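Local coordinates for protein spindle pole body component (Chaetomium thermophilum, PDB 6L82) that probably binds gamma-tubulin and microtubule minus ends, as a GCP5-type protein of the TUBGCP family, this chain being its N-terminal piece, at residues H91-Q94 / F95-E98; R38-V41 / L42-R46. One frame throughout, in Å; residues are numbered along the deposited sequence.

Contact 1: H91-Q94 / F95-E98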
loop_
_atom_site.group_PDB
_atom_site.type_symbol
_atom_site.label_atom_id
_atom_site.label_comp_id
_atom_site.label_asym_id
_atom_site.label_seq_id
_atom_site.Cartn_x
_atom_site.Cartn_y
_atom_site.Cartn_z
ATOM N N HIS A 91 -6.526 -15.493 -10.224
ATOM C CA HIS A 91 -5.258 -15.228 -9.557
ATOM C C HIS A 91 -5.382 -15.150 -8.041
ATOM O O HIS A 91 -4.450 -14.677 -7.387
ATOM C CB HIS A 91 -4.655 -13.912 -10.060
ATOM C CG HIS A 91 -4.434 -13.870 -11.538
ATOM N ND1 HIS A 91 -5.462 -13.707 -12.442
ATOM C CD2 HIS A 91 -3.301 -13.977 -12.270
ATOM C CE1 HIS A 91 -4.971 -13.706 -13.667
ATOM N NE2 HIS A 91 -3.662 -13.870 -13.591
ATOM N N GLN A 92 -6.504 -15.575 -7.466
ATOM C CA GLN A 92 -6.733 -15.362 -6.040
ATOM C C GLN A 92 -5.829 -16.268 -5.210
ATOM O O GLN A 92 -5.740 -17.469 -5.467
ATOM C CB GLN A 92 -8.202 -15.622 -5.680
ATOM C CG GLN A 92 -9.182 -14.502 -6.025
ATOM C CD GLN A 92 -9.679 -13.733 -4.810
ATOM O OE1 GLN A 92 -9.757 -14.273 -3.705
ATOM N NE2 GLN A 92 -10.029 -12.462 -5.014
ATOM N N ASN A 93 -5.165 -15.693 -4.208
ATOM C CA ASN A 93 -4.460 -16.483 -3.204
ATOM C C ASN A 93 -4.726 -15.862 -1.831
ATOM O O ASN A 93 -5.508 -14.914 -1.691
ATOM C CB ASN A 93 -2.964 -16.592 -3.541
ATOM C CG ASN A 93 -2.282 -15.238 -3.667
ATOM O OD1 ASN A 93 -2.735 -14.241 -3.110
ATOM N ND2 ASN A 93 -1.168 -15.205 -4.395
ATOM N N GLN A 94 -4.062 -16.383 -0.799
ATOM C CA GLN A 94 -4.325 -15.890 0.549
ATOM C C GLN A 94 -3.963 -14.419 0.708
ATOM O O GLN A 94 -4.482 -13.756 1.612
ATOM C CB GLN A 94 -3.563 -16.728 1.581
ATOM C CG GLN A 94 -2.054 -16.621 1.453
ATOM C CD GLN A 94 -1.328 -17.689 2.245
ATOM O OE1 GLN A 94 -1.687 -17.988 3.387
ATOM N NE2 GLN A 94 -0.294 -18.266 1.643
ATOM N N PHE A 95 -3.100 -13.883 -0.141
ATOM C CA PHE A 95 -2.714 -12.492 0.036
ATOM C C PHE A 95 -3.616 -11.509 -0.715
ATOM O O PHE A 95 -3.533 -10.304 -0.456
ATOM C CB PHE A 95 -1.247 -12.309 -0.380
ATOM C CG PHE A 95 -0.284 -13.219 0.355
ATOM C CD1 PHE A 95 -0.078 -13.077 1.722
ATOM C CD2 PHE A 95 0.418 -14.211 -0.322
ATOM C CE1 PHE A 95 0.808 -13.916 2.405
ATOM C CE2 PHE A 95 1.311 -15.052 0.350
ATOM C CZ PHE A 95 1.503 -14.903 1.715
ATOM N N THR A 96 -4.492 -11.977 -1.607
ATOM C CA THR A 96 -5.346 -11.049 -2.352
ATOM C C THR A 96 -6.244 -10.187 -1.455
ATOM O O THR A 96 -6.232 -8.957 -1.615
ATOM C CB THR A 96 -6.202 -11.801 -3.386
ATOM O OG1 THR A 96 -5.411 -12.780 -4.073
ATOM C CG2 THR A 96 -6.775 -10.811 -4.409
ATOM N N PRO A 97 -7.025 -10.743 -0.513
ATOM C CA PRO A 97 -7.862 -9.854 0.324
ATOM C C PRO A 97 -7.065 -8.797 1.059
ATOM O O PRO A 97 -7.536 -7.656 1.214
ATOM C CB PRO A 97 -8.533 -10.822 1.314
ATOM C CG PRO A 97 -8.424 -12.166 0.696
ATOM C CD PRO A 97 -7.171 -12.157 -0.123
ATOM N N GLU A 98 -5.864 -9.151 1.533
ATOM C CA GLU A 98 -5.043 -8.181 2.252
ATOM C C GLU A 98 -4.626 -7.045 1.340
ATOM O O GLU A 98 -4.612 -5.880 1.750
ATOM C CB GLU A 98 -3.797 -8.853 2.835
ATOM C CG GLU A 98 -4.044 -10.032 3.757
ATOM C CD GLU A 98 -2.773 -10.446 4.506
ATOM O OE1 GLU A 98 -1.937 -9.573 4.823
ATOM O OE2 GLU A 98 -2.601 -11.649 4.766
#
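A capping box between N93 and T96 marks the turn that leads into helix 96-106. Its first half is the backbone N of N93, which gives a nearly straight hydrogen bond to T96 OG1 (2.9 Å, 171°). T96 OG1 lies anti to its own carbonyl carbon (chi1 -44°), which turns the hydroxyl back toward N93 and sends the methyl CG2 the other way, to within 3.7 Å of Q92 NE2. Coming back across the box, N93 OD1 accepts from F95 N at 3.0 Å and from T96 N at 3.2 Å, both weak bonds at bent angles. Asparagine suits this place because its short amide folds over the chain (chi1 57°) and offers an oxygen to N-H groups that have no preceding helical turn to serve them. The same residues form a type I beta turn from N93 to T96, closed by T96 N to N93 O at 3.1 Å. Beside the cap, Q94 and F95 run side by side in the same direction. Q94 CG sits over the middle of one face of the F95 ring, 3.7 Å from its centroid, in a CH-pi contact, and NE2 of Q94 reaches on to F95 CZ at 3.8 Å. P97, which has no N-H and so leaves no donor unpaired in the first turn, packs its CD against the carbonyl oxygens of N93 and Q94.

Contact 2: R38-V41 / L42-R46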
loop_
_atom_site.group_PDB
_atom_site.type_symbol
_atom_site.label_atom_id
_atom_site.label_comp_id
_atom_site.label_asym_id
_atom_site.label_seq_id
_atom_site.Cartn_x
_atom_site.Cartn_y
_atom_site.Cartn_z
ATOM N N ARG A 38 13.132 5.702 7.658
ATOM C CA ARG A 38 13.288 4.260 7.576
ATOM C C ARG A 38 13.164 3.606 8.943
ATOM O O ARG A 38 12.550 2.543 9.087
ATOM C CB ARG A 38 14.628 3.945 6.951
ATOM C CG ARG A 38 15.132 2.710 7.383
ATOM C CD ARG A 38 15.776 2.069 6.237
ATOM N NE ARG A 38 16.214 0.826 6.425
ATOM C CZ ARG A 38 17.300 0.578 6.917
ATOM N NH1 ARG A 38 18.024 1.487 7.303
ATOM N NH2 ARG A 38 17.673 -0.588 7.052
ATOM N N ASP A 39 13.788 4.200 9.956
ATOM C CA ASP A 39 13.597 3.709 11.310
ATOM C C ASP A 39 12.125 3.764 11.704
ATOM O O ASP A 39 11.606 2.830 12.331
ATOM C CB ASP A 39 14.468 4.521 12.274
ATOM C CG ASP A 39 14.105 4.292 13.712
ATOM O OD1 ASP A 39 14.551 3.264 14.265
ATOM O OD2 ASP A 39 13.359 5.127 14.280
ATOM N N PHE A 40 11.429 4.845 11.323
ATOM C CA PHE A 40 9.994 4.929 11.589
ATOM C C PHE A 40 9.240 3.776 10.944
ATOM O O PHE A 40 8.278 3.258 11.527
ATOM C CB PHE A 40 9.425 6.256 11.091
ATOM C CG PHE A 40 7.946 6.211 10.824
ATOM C CD1 PHE A 40 7.039 6.143 11.866
ATOM C CD2 PHE A 40 7.464 6.216 9.531
ATOM C CE1 PHE A 40 5.689 6.088 11.621
ATOM C CE2 PHE A 40 6.121 6.172 9.294
ATOM C CZ PHE A 40 5.231 6.104 10.337
ATOM N N VAL A 41 9.641 3.366 9.732
ATOM C CA VAL A 41 8.864 2.332 9.043
ATOM C C VAL A 41 9.047 0.985 9.730
ATOM O O VAL A 41 8.082 0.241 9.948
ATOM C CB VAL A 41 9.242 2.239 7.556
ATOM C CG1 VAL A 41 8.542 1.047 6.948
ATOM C CG2 VAL A 41 8.872 3.499 6.826
ATOM N N LEU A 42 10.284 0.656 10.090
ATOM C CA LEU A 42 10.556 -0.619 10.745
ATOM C C LEU A 42 9.929 -0.678 12.126
ATOM O O LEU A 42 9.433 -1.732 12.546
ATOM C CB LEU A 42 12.058 -0.834 10.838
ATOM C CG LEU A 42 12.709 -1.033 9.472
ATOM C CD1 LEU A 42 14.191 -0.761 9.589
ATOM C CD2 LEU A 42 12.440 -2.430 9.012
ATOM N N ARG A 43 9.937 0.445 12.844
ATOM C CA ARG A 43 9.328 0.481 14.168
ATOM C C ARG A 43 7.809 0.313 14.091
ATOM O O ARG A 43 7.222 -0.429 14.887
ATOM C CB ARG A 43 9.699 1.786 14.872
ATOM C CG ARG A 43 10.093 1.611 16.321
ATOM C CD ARG A 43 9.997 2.939 17.065
ATOM N NE ARG A 43 11.104 3.820 16.738
ATOM C CZ ARG A 43 11.423 4.900 17.448
ATOM N NH1 ARG A 43 10.712 5.225 18.525
ATOM N NH2 ARG A 43 12.461 5.655 17.092
ATOM N N SER A 44 7.152 0.979 13.135
ATOM C CA SER A 44 5.691 0.892 13.065
ATOM C C SER A 44 5.210 -0.519 12.737
ATOM O O SER A 44 4.163 -0.943 13.233
ATOM C CB SER A 44 5.142 1.872 12.028
ATOM O OG SER A 44 5.702 3.160 12.221
ATOM N N LEU A 45 5.952 -1.263 11.914
ATOM C CA LEU A 45 5.513 -2.587 11.484
ATOM C C LEU A 45 6.054 -3.730 12.339
ATOM O O LEU A 45 5.644 -4.877 12.126
ATOM C CB LEU A 45 5.920 -2.825 10.030
ATOM C CG LEU A 45 5.667 -1.704 9.024
ATOM C CD1 LEU A 45 6.356 -2.058 7.719
ATOM C CD2 LEU A 45 4.174 -1.496 8.800
ATOM N N ARG A 46 6.952 -3.451 13.283
ATOM C CA ARG A 46 7.653 -4.477 14.057
ATOM C C ARG A 46 6.729 -5.559 14.611
ATOM O O ARG A 46 6.903 -6.742 14.313
ATOM C CB ARG A 46 8.425 -3.823 15.209
ATOM C CG ARG A 46 9.930 -4.035 15.156
ATOM C CD ARG A 46 10.698 -2.931 15.889
ATOM N NE ARG A 46 10.275 -2.764 17.279
ATOM C CZ ARG A 46 10.818 -1.894 18.127
ATOM N NH1 ARG A 46 11.810 -1.109 17.734
ATOM N NH2 ARG A 46 10.370 -1.812 19.372
#
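Over one face of the F40 ring stands the hydroxyl of S44, its OG 3.0 Å from F40 CE1, while the R43 guanidinium meets D39 OD2 at its edge, close to its own plane, and that of R38 has L42 CD1 over one face. These are i to i+4 pairs on the last turns of the alpha helix 31-45. D39 and R43 form a salt bridge: NH2 of R43 donates to the syn lone pair of D39 OD2 at 3.0 Å and 156°, with carboxylate and guanidinium planes 68° apart. The bend of R43 at chi3 (-76°) brings its end round to the acid. With an alanine in place of D39, the R43 guanidinium is likely to lose its charged mate and be free to swing. V41, the buried residue here, has CG1 3.9 Å from L45 CD1, branched apolar chains pointing the same way; V41 also touches A16 and L42 touches L9 and L12 of helix 5-23, so aliphatic residues suit this flank. The backbone bonds are the regular ones of a helix, among them L42 N to R38 O at 3.1 Å. Serine is small enough to turn back on its own helix, and F40 O accepts from both S44 N, at 3.0 Å, and S44 OG, at 2.7 Å, the two donors arriving from opposite faces of the carbonyl plane.

How the contacts relate
Both are surface contacts within one continuous stretch, each with a single buried residue, T96 in contact 1 and V41 in contact 2. Their places differ: contact 1 lies at the turn leading into helix 96-106, contact 2 on the last turns of helix 31-45. At that turn, polar side chains supply acceptors for backbone N-H groups; in contact 2 the backbone bonds are helical i to i+4 ones, and side chains add a salt bridge, apolar packing and one hydroxyl bond to a carbonyl. Contact 1 touches helix 55-71, whereas contact 2 packs on helix 5-23. The centres lie about 24 Å apart and the nearest atoms about 11 Å; both contacts reach a chain of another protein.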